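Local coordinates for penicillin-binding protein 1A (Mycobacterium tuberculosis, PDB 5CXW) that synthesises cross-linked cell-wall peptidoglycan, this piece being its penicillin-sensitive transpeptidase domain, which cross-links the peptides, at residues T35-Q40 against G72-Y77; A219-S224 against V309-S314; V262-T267 against T363-T368; R278-A283 against I347-M352; G284-A289 against K357-E362. One frame throughout, in Å; residues are numbered along the deposited sequence.

Contact 1 of 5, residues T35-Q40 against G72-Y77; sequences TTIDPQ and GAVRAY
Thr36 and Arg75 each take part in two of the three hydrogen bonds that cross this contact. Thr36 OG1 donates a hydrogen bond to Val74 O at 2.6 Å, from a direction tilted 21° out of the carbonyl plane. Its chi1 of 52° sets the hydroxyl between backbone N and carbonyl carbon, while the methyl CG2 goes to Ala73 CB, 3.7 Å away. OG1 is also hydrogen-bonded to His231 O, so its one hydrogen is probably shared between two carbonyls. A threonine suits this buried place because one branch is polar and the other is not. Thr36 O is satisfied in turn by Arg75 NH1 at 2.9 Å, a bond lying in the guanidinium plane and on a carbonyl lone pair. The arginine's other amino group, NH2, makes a salt bridge to Asp68, and Ala73 CB sits over one face of the guanidinium. Arg75 belongs to strand 74-78, an outermost strand of the five-stranded antiparallel sheet of the transpeptidase domain; with Ala76 it forms a classic beta bulge opposite Ser66. Arg75 O takes the backbone N of Asp38 at 2.9 Å. Asp38 is itself the N-cap of helix 39-53, and its OD1 receives Gln40 N at 3.2 Å, from above the carboxylate plane. Just upstream, Thr35 OG1 accepts Ile37 N in an ST turn. Between these polar groups Ile37 lies alongside Val74, CD1 to CG1 4.1 Å, and the same CD1 reaches Tyr77 CB, whose own phenol oxygen is held by Asp87.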
# COMPACT_ATOMS: atom_id res chain seq x y z
N THR A 35 -20.23 -7.90 7.86
CA THR A 35 -18.98 -7.61 7.21
C THR A 35 -18.10 -6.87 8.17
O THR A 35 -18.51 -6.40 9.22
CB THR A 35 -19.11 -6.79 5.91
OG1 THR A 35 -19.36 -5.44 6.27
CG2 THR A 35 -20.16 -7.32 4.97
N THR A 36 -16.85 -6.72 7.74
CA THR A 36 -15.85 -6.01 8.52
C THR A 36 -15.87 -4.49 8.33
O THR A 36 -15.18 -3.77 9.05
CB THR A 36 -14.46 -6.49 8.11
OG1 THR A 36 -14.30 -6.40 6.69
CG2 THR A 36 -14.18 -7.90 8.55
N ILE A 37 -16.58 -4.04 7.30
CA ILE A 37 -16.61 -2.65 6.95
C ILE A 37 -17.03 -1.79 8.16
O ILE A 37 -17.96 -2.14 8.90
CB ILE A 37 -17.53 -2.40 5.73
CG1 ILE A 37 -17.07 -3.20 4.49
CG2 ILE A 37 -17.55 -0.91 5.43
CD1 ILE A 37 -15.69 -2.83 3.96
N ASP A 38 -16.31 -0.70 8.39
CA ASP A 38 -16.65 0.28 9.41
C ASP A 38 -17.33 1.44 8.70
O ASP A 38 -16.70 2.13 7.90
CB ASP A 38 -15.38 0.73 10.13
CG ASP A 38 -15.63 1.83 11.15
OD1 ASP A 38 -16.74 2.23 11.35
OD2 ASP A 38 -14.70 2.34 11.74
N PRO A 39 -18.60 1.70 9.01
CA PRO A 39 -19.28 2.77 8.26
C PRO A 39 -18.61 4.10 8.30
O PRO A 39 -18.61 4.83 7.29
CB PRO A 39 -20.64 2.85 8.97
CG PRO A 39 -20.88 1.42 9.35
CD PRO A 39 -19.56 0.89 9.79
N GLN A 40 -18.03 4.44 9.44
CA GLN A 40 -17.35 5.71 9.59
C GLN A 40 -16.15 5.78 8.65
O GLN A 40 -15.91 6.85 8.03
CB GLN A 40 -16.91 5.97 11.04
CG GLN A 40 -16.18 7.28 11.30
CD GLN A 40 -15.84 7.51 12.75
OE1 GLN A 40 -16.64 7.22 13.65
NE2 GLN A 40 -14.70 8.12 12.99
N GLY A 72 -6.48 -7.87 10.23
CA GLY A 72 -6.68 -8.07 8.77
C GLY A 72 -8.03 -7.66 8.26
O GLY A 72 -8.30 -7.79 7.05
N ALA A 73 -8.91 -7.16 9.14
CA ALA A 73 -10.28 -6.78 8.74
C ALA A 73 -10.27 -5.60 7.78
O ALA A 73 -9.57 -4.62 7.99
CB ALA A 73 -11.09 -6.46 9.98
N VAL A 74 -11.03 -5.72 6.70
CA VAL A 74 -11.19 -4.62 5.78
C VAL A 74 -12.22 -3.64 6.32
O VAL A 74 -13.44 -3.94 6.42
CB VAL A 74 -11.51 -5.08 4.35
CG1 VAL A 74 -11.73 -3.81 3.45
CG2 VAL A 74 -10.48 -6.02 3.78
N ARG A 75 -11.76 -2.44 6.65
CA ARG A 75 -12.58 -1.39 7.23
C ARG A 75 -13.19 -0.43 6.23
O ARG A 75 -14.23 0.20 6.52
CB ARG A 75 -11.81 -0.59 8.26
CG ARG A 75 -11.26 -1.43 9.40
CD ARG A 75 -12.39 -2.16 10.10
NE ARG A 75 -11.92 -2.79 11.34
CZ ARG A 75 -12.50 -3.87 11.91
NH1 ARG A 75 -13.60 -4.44 11.41
NH2 ARG A 75 -11.99 -4.38 13.05
N ALA A 76 -12.50 -0.20 5.12
CA ALA A 76 -13.01 0.67 4.08
C ALA A 76 -12.50 0.13 2.75
O ALA A 76 -11.38 -0.35 2.66
CB ALA A 76 -12.50 2.09 4.26
N TYR A 77 -13.33 0.23 1.74
CA TYR A 77 -13.04 -0.36 0.43
C TYR A 77 -13.83 0.38 -0.64
O TYR A 77 -15.09 0.28 -0.70
CB TYR A 77 -13.44 -1.85 0.43
CG TYR A 77 -13.03 -2.65 -0.78
CD1 TYR A 77 -11.78 -3.26 -0.83
CD2 TYR A 77 -13.88 -2.79 -1.89
CE1 TYR A 77 -11.38 -4.01 -1.91
CE2 TYR A 77 -13.49 -3.54 -2.97
CZ TYR A 77 -12.24 -4.16 -2.97
OH TYR A 77 -11.88 -4.89 -4.03

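Contact 2 of 5, residues A219-S224 against V309-S314; sequences ATLAAS and VGYTPS
Tyr311 lays its ring over the last turn of helix 211-222, with Ala222 beneath it. Ala222 CB meets the ring atom CD1 at only 3.3 Å, and the backbone N of Ala222 lies 3.8 Å above the ring plane, displaced toward the rim. Alanine fits because a single methyl lets an aromatic ring come down almost onto the helix backbone; Tyr311 CE1 is 3.5 Å from Ala222 CA. The torsion of Tyr311, chi1 60°, tucks CG between its own backbone N and carbonyl carbon, a rotation that carries the ring off the strand and onto the helix. At the far end of the ring the phenol oxygen OH touches Leu221 CB at 3.5 Å, while its polar need is met by Thr267 OG1 of helix 260-270. A tyrosine thus packs through its carbons and still keeps its buried oxygen bonded. Ala222 CB also nears Thr312 O, 3.5 Å away. Beyond it the peptide groups are joined by water: one molecule donates to Ala222 O at 3.1 Å and to Pro313 O at 2.7 Å. The chain turns on both sides. Thr312 OG1 accepts Ser314 N in an ST turn leading into strand 315-323, and the helix closes in a Schellman motif with Ser224, at positive phi, as its C-prime residue. Such packing of a helix end against an inner strand of the antiparallel sheet belongs to the helix-flanked sheet that penicillin-binding transpeptidases share with serine beta-lactamases.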
# COMPACT_ATOMS: atom_id res chain seq x y z
N ALA A 219 -0.16 -2.88 6.60
CA ALA A 219 -0.77 -3.31 7.88
C ALA A 219 0.18 -4.21 8.67
O ALA A 219 0.31 -4.10 9.88
CB ALA A 219 -2.13 -3.92 7.65
N THR A 220 0.92 -5.08 7.98
CA THR A 220 1.86 -5.95 8.64
C THR A 220 2.95 -5.12 9.32
O THR A 220 3.38 -5.43 10.45
CB THR A 220 2.44 -6.95 7.61
OG1 THR A 220 1.37 -7.77 7.11
CG2 THR A 220 3.52 -7.84 8.19
N LEU A 221 3.41 -4.09 8.61
CA LEU A 221 4.36 -3.15 9.21
C LEU A 221 3.77 -2.46 10.45
O LEU A 221 4.45 -2.38 11.50
CB LEU A 221 4.87 -2.15 8.19
CG LEU A 221 5.68 -2.71 7.02
CD1 LEU A 221 5.88 -1.62 5.99
CD2 LEU A 221 6.99 -3.26 7.52
N ALA A 222 2.53 -2.00 10.31
CA ALA A 222 1.81 -1.28 11.39
C ALA A 222 1.65 -2.15 12.63
O ALA A 222 1.64 -1.66 13.77
CB ALA A 222 0.46 -0.81 10.89
N ALA A 223 1.56 -3.46 12.38
CA ALA A 223 1.42 -4.48 13.48
C ALA A 223 2.76 -5.04 13.96
O ALA A 223 2.81 -6.15 14.53
CB ALA A 223 0.50 -5.57 13.03
N SER A 224 3.86 -4.31 13.70
CA SER A 224 5.19 -4.73 14.18
C SER A 224 5.58 -6.07 13.60
O SER A 224 6.20 -6.87 14.27
CB SER A 224 5.27 -4.70 15.71
OG SER A 224 5.31 -3.33 16.17
N VAL A 309 0.36 5.45 0.48
CA VAL A 309 0.07 4.35 1.38
C VAL A 309 0.62 4.64 2.76
O VAL A 309 1.75 5.03 2.90
CB VAL A 309 0.63 3.02 0.83
CG1 VAL A 309 0.07 1.84 1.61
CG2 VAL A 309 0.34 2.86 -0.61
N GLY A 310 -0.20 4.56 3.80
CA GLY A 310 0.33 4.82 5.12
C GLY A 310 -0.65 4.42 6.21
O GLY A 310 -1.83 4.14 5.95
N TYR A 311 -0.11 4.40 7.41
CA TYR A 311 -0.76 3.79 8.56
C TYR A 311 -0.52 4.46 9.89
O TYR A 311 0.42 5.23 10.06
CB TYR A 311 -0.31 2.30 8.65
CG TYR A 311 1.17 2.05 8.81
CD1 TYR A 311 1.82 2.04 10.05
CD2 TYR A 311 1.96 1.80 7.67
CE1 TYR A 311 3.20 1.74 10.15
CE2 TYR A 311 3.29 1.53 7.78
CZ TYR A 311 3.91 1.48 9.01
OH TYR A 311 5.26 1.18 9.06
N THR A 312 -1.42 4.12 10.85
CA THR A 312 -1.19 4.20 12.24
C THR A 312 -1.22 2.77 12.76
O THR A 312 -1.48 1.86 12.01
CB THR A 312 -2.28 5.04 12.92
OG1 THR A 312 -3.47 4.27 13.00
CG2 THR A 312 -2.49 6.29 12.20
N PRO A 313 -0.96 2.54 14.04
CA PRO A 313 -1.04 1.15 14.50
C PRO A 313 -2.43 0.50 14.37
O PRO A 313 -2.56 -0.73 14.42
CB PRO A 313 -0.61 1.27 15.98
CG PRO A 313 0.23 2.52 16.01
CD PRO A 313 -0.41 3.45 15.07
N SER A 314 -3.47 1.31 14.18
CA SER A 314 -4.85 0.85 14.15
C SER A 314 -5.52 0.92 12.76
O SER A 314 -6.64 0.47 12.63
CB SER A 314 -5.66 1.62 15.20
OG SER A 314 -5.23 1.23 16.51
O HOH W 1 -0.80 -2.52 15.41

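Contact 3 of 5, residues V262-T267 against T363-T368; sequences VADNVT and TFPKPT
Asp264, Thr267 and Pro367 lose the most surface where helix 260-270 receives the chain's C-terminal tail. The side chains of Asp264 and Pro365 cross at about a right angle, Asp264 OD2 lying 3.4 Å from Pro365 CB. That oxygen is salt-bridged to Lys260 and accepts a hydrogen bond from a water that also donates to Lys366 O; the partner oxygen OD1 is bonded to Ser224 OG. A second water joins Asp264 O, at 2.8 Å, to Pro365 O. One turn on, Thr267 makes a CH-pi contact: CG2 stands over a face of the Phe364 ring, 3.6 Å from its centroid and 20° off the normal. Its chi1 of -60° places OG1 beside the backbone N and CG2 anti to it, and the hydroxyl is bonded to Tyr311 OH. From Phe364 to Pro367 the backbone keeps polyproline II angles, an extended form without regular internal hydrogen bonds. Prolines suit it, having apolar rings and no N-H to satisfy. Pro367 rests its CB on the amide of Asn265, 3.7 Å from ND2. The same ND2 bonds Thr368 O at 2.9 Å, almost in line with the carbonyl bond, and also reaches Ala261 O.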
# COMPACT_ATOMS: atom_id res chain seq x y z
N VAL A 262 12.70 -5.01 12.90
CA VAL A 262 12.75 -4.57 11.53
C VAL A 262 11.55 -3.70 11.21
O VAL A 262 11.70 -2.56 10.66
CB VAL A 262 12.84 -5.77 10.55
CG1 VAL A 262 12.59 -5.33 9.13
CG2 VAL A 262 14.18 -6.42 10.68
N ALA A 263 10.37 -4.19 11.48
CA ALA A 263 9.17 -3.45 11.12
C ALA A 263 9.15 -2.06 11.80
O ALA A 263 8.79 -1.06 11.19
CB ALA A 263 7.96 -4.21 11.54
N ASP A 264 9.54 -2.01 13.07
CA ASP A 264 9.49 -0.76 13.85
C ASP A 264 10.54 0.27 13.33
O ASP A 264 10.32 1.49 13.42
CB ASP A 264 9.64 -1.05 15.34
CG ASP A 264 8.41 -1.85 15.91
OD1 ASP A 264 7.33 -1.95 15.23
OD2 ASP A 264 8.54 -2.32 17.05
N ASN A 265 11.66 -0.22 12.80
CA ASN A 265 12.63 0.65 12.13
C ASN A 265 12.09 1.19 10.79
O ASN A 265 12.32 2.38 10.43
CB ASN A 265 14.00 -0.00 11.93
CG ASN A 265 14.88 0.17 13.13
OD1 ASN A 265 15.53 1.20 13.28
ND2 ASN A 265 14.95 -0.81 13.98
N VAL A 266 11.39 0.33 10.03
CA VAL A 266 10.75 0.79 8.80
C VAL A 266 9.72 1.93 9.14
O VAL A 266 9.72 3.01 8.54
CB VAL A 266 10.07 -0.33 8.02
CG1 VAL A 266 9.23 0.25 6.88
CG2 VAL A 266 11.11 -1.37 7.54
N THR A 267 8.91 1.69 10.17
CA THR A 267 7.99 2.71 10.67
C THR A 267 8.71 4.00 10.94
O THR A 267 8.26 5.06 10.51
CB THR A 267 7.23 2.17 11.89
OG1 THR A 267 6.50 1.03 11.46
CG2 THR A 267 6.28 3.22 12.48
N THR A 363 1.07 6.37 19.47
CA THR A 363 2.49 6.57 19.12
C THR A 363 3.03 5.23 18.68
O THR A 363 2.49 4.17 19.03
CB THR A 363 3.30 7.09 20.29
OG1 THR A 363 3.07 6.26 21.39
CG2 THR A 363 2.78 8.45 20.71
N PHE A 364 4.06 5.29 17.85
CA PHE A 364 4.64 4.06 17.34
C PHE A 364 5.63 3.43 18.32
O PHE A 364 6.23 4.13 19.15
CB PHE A 364 5.30 4.38 16.00
CG PHE A 364 4.34 4.68 14.92
CD1 PHE A 364 3.56 3.68 14.43
CD2 PHE A 364 4.28 5.93 14.34
CE1 PHE A 364 2.66 3.91 13.37
CE2 PHE A 364 3.39 6.19 13.30
CZ PHE A 364 2.61 5.16 12.77
N PRO A 365 5.84 2.11 18.21
CA PRO A 365 6.77 1.45 19.12
C PRO A 365 8.18 1.95 18.92
O PRO A 365 8.61 2.18 17.81
CB PRO A 365 6.62 -0.05 18.77
CG PRO A 365 5.46 -0.15 17.88
CD PRO A 365 5.16 1.17 17.30
N LYS A 366 8.91 2.15 20.01
CA LYS A 366 10.27 2.60 19.92
C LYS A 366 11.11 1.53 19.22
O LYS A 366 11.11 0.36 19.59
CB LYS A 366 10.83 2.81 21.32
CG LYS A 366 12.22 3.35 21.33
CD LYS A 366 12.62 3.73 22.77
CE LYS A 366 13.65 4.85 22.75
NZ LYS A 366 15.00 4.25 22.71
N PRO A 367 11.85 1.93 18.19
CA PRO A 367 12.65 0.88 17.52
C PRO A 367 13.89 0.51 18.30
O PRO A 367 14.42 1.33 19.05
CB PRO A 367 13.10 1.54 16.22
CG PRO A 367 12.93 3.02 16.43
CD PRO A 367 11.87 3.22 17.48
N THR A 368 14.33 -0.71 18.15
CA THR A 368 15.56 -1.21 18.79
C THR A 368 16.59 -1.40 17.70
O THR A 368 16.24 -1.23 16.52
CB THR A 368 15.34 -2.52 19.56
OG1 THR A 368 14.77 -3.51 18.70
CG2 THR A 368 14.31 -2.27 20.69
O HOH W 2 11.15 -2.29 18.09
O HOH W 3 8.61 2.83 15.17

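Contact 4 of 5, residues R278-A283 against I347-M352; sequences RGHNLA and IWKATM
Leu282 fills the tight side of this contact, its CD2 touching both Trp348 CZ3 at 3.6 Å and Met352 CB at 3.7 Å. Leucine and indole cross at about a right angle, while Met352 CG, from the same helix 343-356, lies over one face of the indole. Leucine suits the spot because its branched apolar end can pack against both the indole and the methionine stem. His280 O approaches the indole edge in its plane, 3.6 Å from CZ3, and the indole nitrogen NE1 is bonded to Gly310 O of the sheet. Toward solvent the packing gives way to polar reach. Lys349 runs nearly straight out of the helix and bends only at its last torsion (chi4 68°), which brings NZ onto a lone pair of Asn281 O at 2.9 Å. Asp353 completes the setting: its OD2 forms a salt bridge with Lys349 NZ, and its OD1 accepts Ala283 N. These two donors, NZ and Ala283 N, stand only 3.3 Å apart, a closeness that the shared carboxylate probably makes tolerable. His280 presents its ring edge to Lys349 CB, CD2 to CB being 4.2 Å. Both its nitrogens face acceptors, ND1 toward Ser277 O and NE2 toward Asp346 OD1. Oxygen partners at both ends are consistent with a doubly protonated imidazole, whose charge Asp346 would probably stabilise, much as Asp353 balances Lys349 along the same helix.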
# COMPACT_ATOMS: atom_id res chain seq x y z
N ARG A 278 4.21 17.22 1.02
CA ARG A 278 3.39 18.41 0.84
C ARG A 278 2.38 18.57 1.99
O ARG A 278 1.20 18.84 1.78
CB ARG A 278 2.76 18.43 -0.55
CG ARG A 278 3.87 18.46 -1.59
CD ARG A 278 3.43 18.66 -3.04
NE ARG A 278 2.81 19.96 -3.30
CZ ARG A 278 3.44 21.04 -3.76
NH1 ARG A 278 4.73 21.03 -3.92
NH2 ARG A 278 2.77 22.13 -3.96
N GLY A 279 2.90 18.38 3.20
CA GLY A 279 2.16 18.70 4.44
C GLY A 279 0.89 17.90 4.67
O GLY A 279 -0.12 18.44 5.09
N HIS A 280 0.92 16.58 4.47
CA HIS A 280 -0.24 15.76 4.66
C HIS A 280 -0.24 14.99 5.96
O HIS A 280 -0.82 13.89 6.07
CB HIS A 280 -0.41 14.81 3.47
CG HIS A 280 -0.98 15.47 2.28
ND1 HIS A 280 -0.18 16.00 1.28
CD2 HIS A 280 -2.27 15.64 1.87
CE1 HIS A 280 -0.97 16.51 0.34
NE2 HIS A 280 -2.23 16.33 0.70
N ASN A 281 0.36 15.59 6.99
CA ASN A 281 0.26 15.09 8.41
C ASN A 281 -1.23 14.94 8.74
O ASN A 281 -2.04 15.81 8.36
CB ASN A 281 0.79 16.15 9.41
CG ASN A 281 2.12 16.80 9.02
OD1 ASN A 281 3.21 16.49 9.69
ND2 ASN A 281 2.08 17.79 8.02
N LEU A 282 -1.56 13.89 9.49
CA LEU A 282 -2.94 13.65 9.89
C LEU A 282 -3.36 14.72 10.90
O LEU A 282 -2.52 15.38 11.58
CB LEU A 282 -3.07 12.25 10.51
CG LEU A 282 -2.76 11.10 9.53
CD1 LEU A 282 -3.04 9.75 10.17
CD2 LEU A 282 -3.55 11.26 8.23
N ALA A 283 -4.67 14.91 10.99
CA ALA A 283 -5.22 15.92 11.87
C ALA A 283 -4.94 15.69 13.37
O ALA A 283 -4.78 14.57 13.83
CB ALA A 283 -6.70 16.05 11.62
N ILE A 347 -6.63 12.29 -0.55
CA ILE A 347 -7.61 11.28 -0.27
C ILE A 347 -7.21 10.44 0.96
O ILE A 347 -8.05 10.14 1.81
CB ILE A 347 -7.84 10.39 -1.53
CG1 ILE A 347 -8.45 11.20 -2.68
CG2 ILE A 347 -8.64 9.14 -1.18
CD1 ILE A 347 -8.39 10.53 -4.07
N TRP A 348 -5.97 10.03 1.00
CA TRP A 348 -5.41 9.21 2.10
C TRP A 348 -5.62 9.96 3.45
O TRP A 348 -6.14 9.41 4.42
CB TRP A 348 -3.92 8.96 1.86
CG TRP A 348 -3.28 8.25 3.03
CD1 TRP A 348 -3.32 6.91 3.31
CD2 TRP A 348 -2.51 8.85 4.09
NE1 TRP A 348 -2.63 6.66 4.49
CE2 TRP A 348 -2.11 7.81 4.97
CE3 TRP A 348 -2.07 10.15 4.34
CZ2 TRP A 348 -1.30 8.06 6.12
CZ3 TRP A 348 -1.28 10.39 5.52
CH2 TRP A 348 -0.94 9.36 6.38
N LYS A 349 -5.18 11.22 3.49
CA LYS A 349 -5.28 12.01 4.72
C LYS A 349 -6.74 12.14 5.17
O LYS A 349 -7.08 12.01 6.37
CB LYS A 349 -4.65 13.40 4.52
CG LYS A 349 -5.06 14.39 5.66
CD LYS A 349 -4.23 15.65 5.66
CE LYS A 349 -4.90 16.70 6.53
NZ LYS A 349 -4.87 16.33 7.98
N ALA A 350 -7.62 12.46 4.22
CA ALA A 350 -9.03 12.67 4.53
C ALA A 350 -9.68 11.37 4.98
O ALA A 350 -10.47 11.36 5.95
CB ALA A 350 -9.75 13.22 3.34
N THR A 351 -9.31 10.28 4.34
CA THR A 351 -9.87 8.98 4.73
C THR A 351 -9.39 8.61 6.13
O THR A 351 -10.18 8.16 6.99
CB THR A 351 -9.41 7.91 3.72
OG1 THR A 351 -9.95 8.21 2.40
CG2 THR A 351 -9.95 6.51 4.16
N MET A 352 -8.08 8.79 6.36
CA MET A 352 -7.50 8.43 7.67
C MET A 352 -8.09 9.29 8.80
O MET A 352 -8.55 8.76 9.81
CB MET A 352 -5.98 8.51 7.65
CG MET A 352 -5.35 7.37 6.84
SD MET A 352 -5.43 5.77 7.66
CE MET A 352 -4.00 5.84 8.76

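Contact 5 of 5, residues G284-A289 against K357-E362; sequences GGRDSA and KGTSNE
Arg286 and Asn361 make the innermost layer. The amide oxygen OD1 of Asn361 sits over the centre of one guanidinium face, 3.2 Å from Arg286 CZ, with the two flat groups turned 75° apart. This is an electrostatic approach of a partly negative oxygen to a cation, for the N-H groups point elsewhere. Arg286 NH2 bonds Thr359 O at 2.9 Å, and NH1 makes two weak bonds, to Ser360 O at 3.1 Å and to Thr359 OG1. The chain is extended until it bends at chi3 (-60°), which turns the guanidinium into the curve of backbone from Thr359 to Asn361. Arginine is apt here because its several N-H groups can serve carbonyls of successive residues. The other end of the Asn361 amide, ND2, reaches back to Gly284 O at 2.8 Å, meeting it from 36° above the carbonyl plane. Gly284 and Gly285 both have positive phi, which favours glycine in this turn. The two loops that meet here are the one leading into strand 289-296, an edge of the transpeptidase sheet with a probable K(T/S)G-type motif, and the one leaving helix 343-356. Farther out, three waters bridge the loops: one accepts from Arg286 NH1 and Glu362 N, another donates to Asp287 O and Glu362 O, and the third accepts from Asp287 N and donates to Glu362 O. Thr359 OG1 is tied to Leu356 O at the helix end, and Glu362 OE1 to Ser314 OG.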
# COMPACT_ATOMS: atom_id res chain seq x y z
N GLY A 284 -4.88 16.79 14.12
CA GLY A 284 -4.84 16.74 15.57
C GLY A 284 -3.54 16.18 16.13
O GLY A 284 -3.53 15.61 17.22
N GLY A 285 -2.45 16.36 15.38
CA GLY A 285 -1.14 15.86 15.77
C GLY A 285 -0.96 14.37 15.72
O GLY A 285 -0.07 13.81 16.36
N ARG A 286 -1.84 13.69 15.01
CA ARG A 286 -1.76 12.25 15.00
C ARG A 286 -0.55 11.79 14.17
O ARG A 286 -0.47 12.12 12.99
CB ARG A 286 -3.06 11.68 14.43
CG ARG A 286 -3.17 10.19 14.56
CD ARG A 286 -4.42 9.66 13.89
NE ARG A 286 -5.66 10.20 14.45
CZ ARG A 286 -6.32 9.67 15.49
NH1 ARG A 286 -5.90 8.59 16.12
NH2 ARG A 286 -7.46 10.20 15.84
N ASP A 287 0.33 10.99 14.75
CA ASP A 287 1.49 10.45 14.03
C ASP A 287 1.03 9.44 12.97
O ASP A 287 0.01 8.76 13.10
CB ASP A 287 2.48 9.72 14.95
CG ASP A 287 3.15 10.63 15.97
OD1 ASP A 287 3.01 11.86 15.81
OD2 ASP A 287 3.77 10.12 16.97
N SER A 288 1.85 9.28 11.94
CA SER A 288 1.58 8.29 10.92
C SER A 288 2.89 7.86 10.28
O SER A 288 3.91 8.46 10.53
CB SER A 288 0.68 8.88 9.80
OG SER A 288 1.33 9.93 9.12
N ALA A 289 2.83 6.82 9.46
CA ALA A 289 3.96 6.31 8.72
C ALA A 289 3.47 6.11 7.31
O ALA A 289 2.47 5.39 7.11
CB ALA A 289 4.41 4.97 9.35
N LYS A 357 -11.32 9.63 13.47
CA LYS A 357 -11.93 10.70 14.24
C LYS A 357 -12.61 10.12 15.49
O LYS A 357 -13.32 9.14 15.43
CB LYS A 357 -12.95 11.46 13.41
CG LYS A 357 -13.45 12.69 14.13
CD LYS A 357 -14.38 13.47 13.24
CE LYS A 357 -14.71 14.76 13.92
NZ LYS A 357 -15.66 15.54 13.08
N GLY A 358 -12.32 10.74 16.63
CA GLY A 358 -12.87 10.33 17.90
C GLY A 358 -12.05 9.28 18.61
O GLY A 358 -12.44 8.87 19.71
N THR A 359 -10.94 8.81 18.04
CA THR A 359 -10.04 7.91 18.69
C THR A 359 -8.78 8.64 19.13
O THR A 359 -8.37 9.55 18.50
CB THR A 359 -9.64 6.74 17.80
OG1 THR A 359 -8.74 7.17 16.77
CG2 THR A 359 -10.91 6.07 17.14
N SER A 360 -8.19 8.22 20.24
CA SER A 360 -7.00 8.89 20.75
C SER A 360 -5.81 8.64 19.84
O SER A 360 -5.76 7.66 19.08
CB SER A 360 -6.67 8.41 22.18
OG SER A 360 -6.44 7.02 22.22
N ASN A 361 -4.85 9.56 19.90
CA ASN A 361 -3.65 9.45 19.07
C ASN A 361 -2.70 8.41 19.62
O ASN A 361 -2.28 8.49 20.77
CB ASN A 361 -2.90 10.79 19.00
CG ASN A 361 -3.67 11.84 18.22
OD1 ASN A 361 -4.62 11.54 17.49
ND2 ASN A 361 -3.23 13.09 18.35
N GLU A 362 -2.32 7.46 18.76
CA GLU A 362 -1.32 6.46 19.13
C GLU A 362 0.10 6.85 18.71
O GLU A 362 0.30 7.57 17.74
CB GLU A 362 -1.63 5.15 18.46
CG GLU A 362 -2.92 4.57 18.92
CD GLU A 362 -3.20 3.22 18.29
OE1 GLU A 362 -3.53 3.16 17.09
OE2 GLU A 362 -3.05 2.21 19.02
O HOH W 4 -3.28 7.18 16.07
O HOH W 5 -0.83 7.07 15.12
O HOH W 6 0.07 10.26 17.46

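How the contacts relate
Contact 1 closes along the chain before the others open and lies at the strand 74-78 edge of the antiparallel sheet, its centre about 25 Å from that of contact 3. The remaining four interlock: contact 2 crosses contacts 3, 4 and 5 in sequence, contacts 4 and 5 cross each other, and both are nested within the loop closed by contact 3. Centres of contacts 2 and 3 are about 10 Å apart, those of 4 and 5 about 11 Å. Strands 289-296 and 303-312, with helix 343-356 and its tail, run through this cluster. Chain parts remote in sequence are thus tied round one sheet of the transpeptidase domain, and the Gln40-Lys357 bond joins contact 1 to contact 5.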